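Local coordinates for protein dual function macrocyclase-peptidase POPB (Galerina marginata, PDB 5N4B) that cleaves peptide bonds after proline and macrocyclises peptides in the biosynthesis of the amanitin toxins, at residues A406-R411 with F417-S422; A363-N366 with Y372-A375. The protein carries 1 engineered substitution. All coordinates share one frame; numbering follows the deposited sequence.

Contact 1 of 2, residues A406-R411 with F417-S422; sequences ASIANR and FFLTLS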
loop_
_atom_site.group_PDB
_atom_site.type_symbol
_atom_site.label_atom_id
_atom_site.label_comp_id
_atom_site.label_asym_id
_atom_site.label_seq_id
_atom_site.Cartn_x
_atom_site.Cartn_y
_atom_site.Cartn_z
ATOM N N ALA A 406 7.660 -10.484 6.778
ATOM C CA ALA A 406 9.061 -10.108 6.939
ATOM C C ALA A 406 9.560 -9.311 5.737
ATOM O O ALA A 406 9.103 -9.502 4.608
ATOM C CB ALA A 406 9.903 -11.330 7.073
ATOM N N SER A 407 10.497 -8.410 5.979
ATOM C CA SER A 407 11.218 -7.708 4.920
ATOM C C SER A 407 12.698 -7.617 5.262
ATOM O O SER A 407 13.080 -7.696 6.435
ATOM C CB SER A 407 10.753 -6.275 4.789
ATOM O OG SER A 407 9.377 -6.186 4.646
ATOM N N ILE A 408 13.530 -7.508 4.211
ATOM C CA ILE A 408 14.983 -7.418 4.352
ATOM C C ILE A 408 15.372 -5.981 4.130
ATOM O O ILE A 408 14.876 -5.354 3.197
ATOM C CB ILE A 408 15.706 -8.301 3.328
ATOM C CG1 ILE A 408 15.175 -9.723 3.306
ATOM C CG2 ILE A 408 17.229 -8.298 3.606
ATOM C CD1 ILE A 408 15.520 -10.451 2.030
ATOM N N ALA A 409 16.330 -5.505 4.899
ATOM C CA ALA A 409 16.949 -4.187 4.729
ATOM C C ALA A 409 18.464 -4.346 4.805
ATOM O O ALA A 409 18.997 -4.866 5.798
ATOM C CB ALA A 409 16.497 -3.240 5.834
ATOM N N ASN A 410 19.155 -3.868 3.787
ATOM C CA ASN A 410 20.597 -3.994 3.770
ATOM C C ASN A 410 21.198 -3.160 2.641
ATOM O O ASN A 410 20.508 -2.640 1.756
ATOM C CB ASN A 410 21.051 -5.445 3.652
ATOM C CG ASN A 410 20.976 -5.982 2.264
ATOM O OD1 ASN A 410 19.972 -5.859 1.581
ATOM N ND2 ASN A 410 22.060 -6.562 1.818
ATOM N N ARG A 411 22.528 -3.121 2.671
ATOM C CA ARG A 411 23.362 -2.610 1.592
ATOM C C ARG A 411 24.332 -3.727 1.253
ATOM O O ARG A 411 25.069 -4.201 2.121
ATOM C CB ARG A 411 24.086 -1.319 2.012
ATOM C CG ARG A 411 23.111 -0.212 2.418
ATOM C CD ARG A 411 23.867 1.073 2.817
ATOM N NE ARG A 411 24.493 1.664 1.649
ATOM C CZ ARG A 411 25.524 2.483 1.695
ATOM N NH1 ARG A 411 26.050 2.852 2.843
ATOM N NH2 ARG A 411 26.054 2.915 0.562
ATOM N N PHE A 417 22.986 -7.551 7.579
ATOM C CA PHE A 417 21.678 -7.176 7.086
ATOM C C PHE A 417 20.697 -7.189 8.249
ATOM O O PHE A 417 20.963 -7.764 9.313
ATOM C CB PHE A 417 21.187 -8.058 5.932
ATOM C CG PHE A 417 21.045 -9.532 6.242
ATOM C CD1 PHE A 417 19.860 -10.023 6.722
ATOM C CD2 PHE A 417 22.100 -10.413 5.991
ATOM C CE1 PHE A 417 19.745 -11.413 6.976
ATOM C CE2 PHE A 417 21.976 -11.766 6.245
ATOM C CZ PHE A 417 20.802 -12.250 6.740
ATOM N N PHE A 418 19.532 -6.570 8.024
ATOM C CA PHE A 418 18.444 -6.588 8.973
ATOM C C PHE A 418 17.202 -7.231 8.375
ATOM O O PHE A 418 16.992 -7.292 7.159
ATOM C CB PHE A 418 18.031 -5.162 9.413
ATOM C CG PHE A 418 19.106 -4.429 10.088
ATOM C CD1 PHE A 418 19.429 -4.711 11.412
ATOM C CD2 PHE A 418 19.846 -3.474 9.408
ATOM C CE1 PHE A 418 20.474 -4.061 12.024
ATOM C CE2 PHE A 418 20.894 -2.803 10.072
ATOM C CZ PHE A 418 21.197 -3.131 11.333
ATOM N N LEU A 419 16.374 -7.740 9.289
ATOM C CA LEU A 419 15.016 -8.186 8.991
ATOM C C LEU A 419 14.047 -7.386 9.837
ATOM O O LEU A 419 14.266 -7.211 11.052
ATOM C CB LEU A 419 14.807 -9.664 9.280
ATOM C CG LEU A 419 15.775 -10.631 8.648
ATOM C CD1 LEU A 419 15.523 -12.053 9.220
ATOM C CD2 LEU A 419 15.675 -10.615 7.177
ATOM N N THR A 420 12.980 -6.909 9.213
ATOM C CA THR A 420 11.873 -6.305 9.950
ATOM C C THR A 420 10.710 -7.293 9.943
ATOM O O THR A 420 10.298 -7.781 8.881
ATOM C CB THR A 420 11.484 -4.940 9.426
ATOM O OG1 THR A 420 11.120 -5.015 8.073
ATOM C CG2 THR A 420 12.681 -4.010 9.492
ATOM N N LEU A 421 10.226 -7.625 11.131
ATOM C CA LEU A 421 9.296 -8.727 11.382
ATOM C C LEU A 421 8.076 -8.166 12.098
ATOM O O LEU A 421 8.214 -7.481 13.125
ATOM C CB LEU A 421 9.961 -9.807 12.268
ATOM C CG LEU A 421 11.306 -10.304 11.737
ATOM C CD1 LEU A 421 11.906 -11.209 12.777
ATOM C CD2 LEU A 421 11.163 -11.003 10.401
ATOM N N SER A 422 6.894 -8.469 11.594
ATOM C CA SER A 422 5.671 -8.085 12.302
ATOM C C SER A 422 4.551 -9.038 11.936
ATOM O O SER A 422 4.654 -9.809 10.991
ATOM C CB SER A 422 5.258 -6.649 12.025
ATOM O OG SER A 422 4.717 -6.507 10.718
HETATM O O HOH W 1 8.404 -5.075 7.685
#
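The F417 ring meets I408 at a slant, the methyl CG2 of I408 coming to 4.4 Å from F417 CD1. The Y433 ring of strand 426-434 also meets F417, the two planes only about 10° apart. F417 CG sits between its own N and C (chi1 60°), which swings the ring away from the partner strand and leaves CB as the closest point of the side chain, 3.5 Å from N410 CB. The F418 ring also leads away, and A409 O stands oblique to it, nearest to CB and CD2 of the side chain.

From this end an antiparallel ladder runs to A406 and L421. S407 with T420 and A409 with F418 are hydrogen-bonded pairs. The bond from F418 N to A409 O, 2.9 Å long, is nearly linear. A409 N reaches F418 O from 38° out of the carbonyl plane. A406 with L421 and I408 with L419 are the non-hydrogen-bonded pairs. On their face, I408 and L419 lie side by side, with CG1 of I408 4.0 Å from CD2 of L419, and L421 CD2 packs on A406 CB at 3.6 Å. On the other face a water bonds T420 OG1 at 2.7 Å and S407 OG only weakly; T420 OG1 also hydrogen-bonds a polar side chain of the bound peptide.

The hairpin forms the first two strands of a four-stranded propeller blade: strand 426-434 continues it, while I408 packs against V374 and I376 of the preceding blade.

Contact 2 of 2, residues A363-N366 with Y372-A375; sequences AQVN and YFVA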
loop_
_atom_site.group_PDB
_atom_site.type_symbol
_atom_site.label_atom_id
_atom_site.label_comp_id
_atom_site.label_asym_id
_atom_site.label_seq_id
_atom_site.Cartn_x
_atom_site.Cartn_y
_atom_site.Cartn_z
ATOM N N ALA A 363 9.159 -13.847 -2.555
ATOM C CA ALA A 363 8.652 -12.478 -2.379
ATOM C C ALA A 363 9.729 -11.417 -2.468
ATOM O O ALA A 363 9.444 -10.303 -2.925
ATOM C CB ALA A 363 7.964 -12.369 -1.015
ATOM N N GLN A 364 10.939 -11.713 -2.013
ATOM C CA GLN A 364 12.023 -10.734 -1.992
ATOM C C GLN A 364 13.359 -11.468 -1.992
ATOM O O GLN A 364 13.492 -12.502 -1.312
ATOM C CB GLN A 364 11.907 -9.881 -0.724
ATOM C CG GLN A 364 12.857 -8.682 -0.715
ATOM C CD GLN A 364 12.877 -7.856 0.567
ATOM O OE1 GLN A 364 12.259 -8.169 1.572
ATOM N NE2 GLN A 364 13.696 -6.834 0.553
ATOM N N VAL A 365 14.358 -10.923 -2.688
ATOM C CA VAL A 365 15.728 -11.442 -2.647
ATOM C C VAL A 365 16.654 -10.249 -2.655
ATOM O O VAL A 365 16.569 -9.417 -3.574
ATOM C CB VAL A 365 16.090 -12.375 -3.823
ATOM C CG1 VAL A 365 17.512 -12.887 -3.666
ATOM C CG2 VAL A 365 15.189 -13.574 -3.915
ATOM N N ASN A 366 17.565 -10.200 -1.680
ATOM C CA ASN A 366 18.610 -9.172 -1.593
ATOM C C ASN A 366 19.986 -9.827 -1.577
ATOM O O ASN A 366 20.184 -10.872 -0.954
ATOM C CB ASN A 366 18.480 -8.332 -0.343
ATOM C CG ASN A 366 17.268 -7.439 -0.334
ATOM O OD1 ASN A 366 16.262 -7.623 -1.052
ATOM N ND2 ASN A 366 17.329 -6.435 0.517
ATOM N N TYR A 372 26.346 -13.255 -0.891
ATOM C CA TYR A 372 25.271 -14.072 -0.352
ATOM C C TYR A 372 23.932 -13.505 -0.797
ATOM O O TYR A 372 23.809 -12.367 -1.249
ATOM C CB TYR A 372 25.304 -14.119 1.174
ATOM C CG TYR A 372 26.483 -14.799 1.797
ATOM C CD1 TYR A 372 27.694 -14.167 1.890
ATOM C CD2 TYR A 372 26.358 -16.083 2.283
ATOM C CE1 TYR A 372 28.800 -14.829 2.477
ATOM C CE2 TYR A 372 27.425 -16.749 2.877
ATOM C CZ TYR A 372 28.649 -16.111 2.965
ATOM O OH TYR A 372 29.746 -16.737 3.551
ATOM N N PHE A 373 22.904 -14.316 -0.663
ATOM C CA PHE A 373 21.552 -13.879 -0.978
ATOM C C PHE A 373 20.647 -14.194 0.193
ATOM O O PHE A 373 20.727 -15.270 0.770
ATOM C CB PHE A 373 21.022 -14.522 -2.253
ATOM C CG PHE A 373 21.825 -14.186 -3.463
ATOM C CD1 PHE A 373 21.518 -13.057 -4.191
ATOM C CD2 PHE A 373 22.901 -14.949 -3.823
ATOM C CE1 PHE A 373 22.255 -12.707 -5.301
ATOM C CE2 PHE A 373 23.631 -14.600 -4.951
ATOM C CZ PHE A 373 23.328 -13.506 -5.679
ATOM N N VAL A 374 19.778 -13.252 0.546
ATOM C CA VAL A 374 18.749 -13.433 1.572
ATOM C C VAL A 374 17.424 -13.453 0.830
ATOM O O VAL A 374 17.165 -12.578 0.002
ATOM C CB VAL A 374 18.799 -12.332 2.638
ATOM C CG1 VAL A 374 17.844 -12.624 3.780
ATOM C CG2 VAL A 374 20.232 -12.131 3.173
ATOM N N ALA A 375 16.603 -14.487 1.086
ATOM C CA ALA A 375 15.354 -14.700 0.368
ATOM C C ALA A 375 14.220 -14.802 1.360
ATOM O O ALA A 375 14.351 -15.441 2.401
ATOM C CB ALA A 375 15.408 -16.017 -0.410
#
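V365 and F373 carry the apolar part of this strand pair, their side chains meeting at an oblique angle. The branch of V365 that does the touching is CG1, turned anti to the backbone N (chi1 -178°), and it lies 4.0 Å from F373 CD1. The other methyl, CG2, looks along the same face to A375 CB at 4.3 Å. Beneath them, N366 and V374 form a hydrogen-bonded antiparallel pair. V374 N points almost straight at N366 O, 2.8 Å away. The return bond, from N366 N to V374 O, lies in the carbonyl plane. Three CA-H...O contacts reinforce the ladder, the shortest from V365 CA to V374 O at 3.2 Å.

This is the hairpin of strands 361-368 and 372-379, the opening pair of a four-stranded blade in the beta-propeller that marks prolyl oligopeptidases. Its regularity breaks at a classic beta bulge, where A363 and Q364 both face I376. From the bulge itself, the extended side chain of Q364 runs beside that of N366, and Q364 NE2 makes a weak bond to N366 OD1 of 3.1 Å. The main partners of both amides lie in the next blade, I408 for Q364 and N410 for N366, so each amide is anchored at its far end. Across the opposite blade boundary, I318 of strand 315-321 packs on both V365 and F373, and F373 also meets F353 edge-to-face.

In the fold
Contact 2 closes before contact 1 opens along the chain, and the two hairpins belong to successive propeller blades, their centres about 10 Å apart. The seam between them is partly polar: two probable hydrogen bonds cross it, Q364 OE1 to I408 N at 3.0 Å and N366 ND2 to N410 OD1 at 2.9 Å. I408 CD1 packs 3.4 Å from V374 O, so one isoleucine serves both contacts. Both lie away from the charge-relay positions, D662, H699 and position 578, where an engineered alanine replaces the serine. Contact 1 still borders the bound peptide, which packs on S407, A409, R411 and S422, consistent with a substrate lodged between propeller and hydrolase domain, as in other prolyl oligopeptidases.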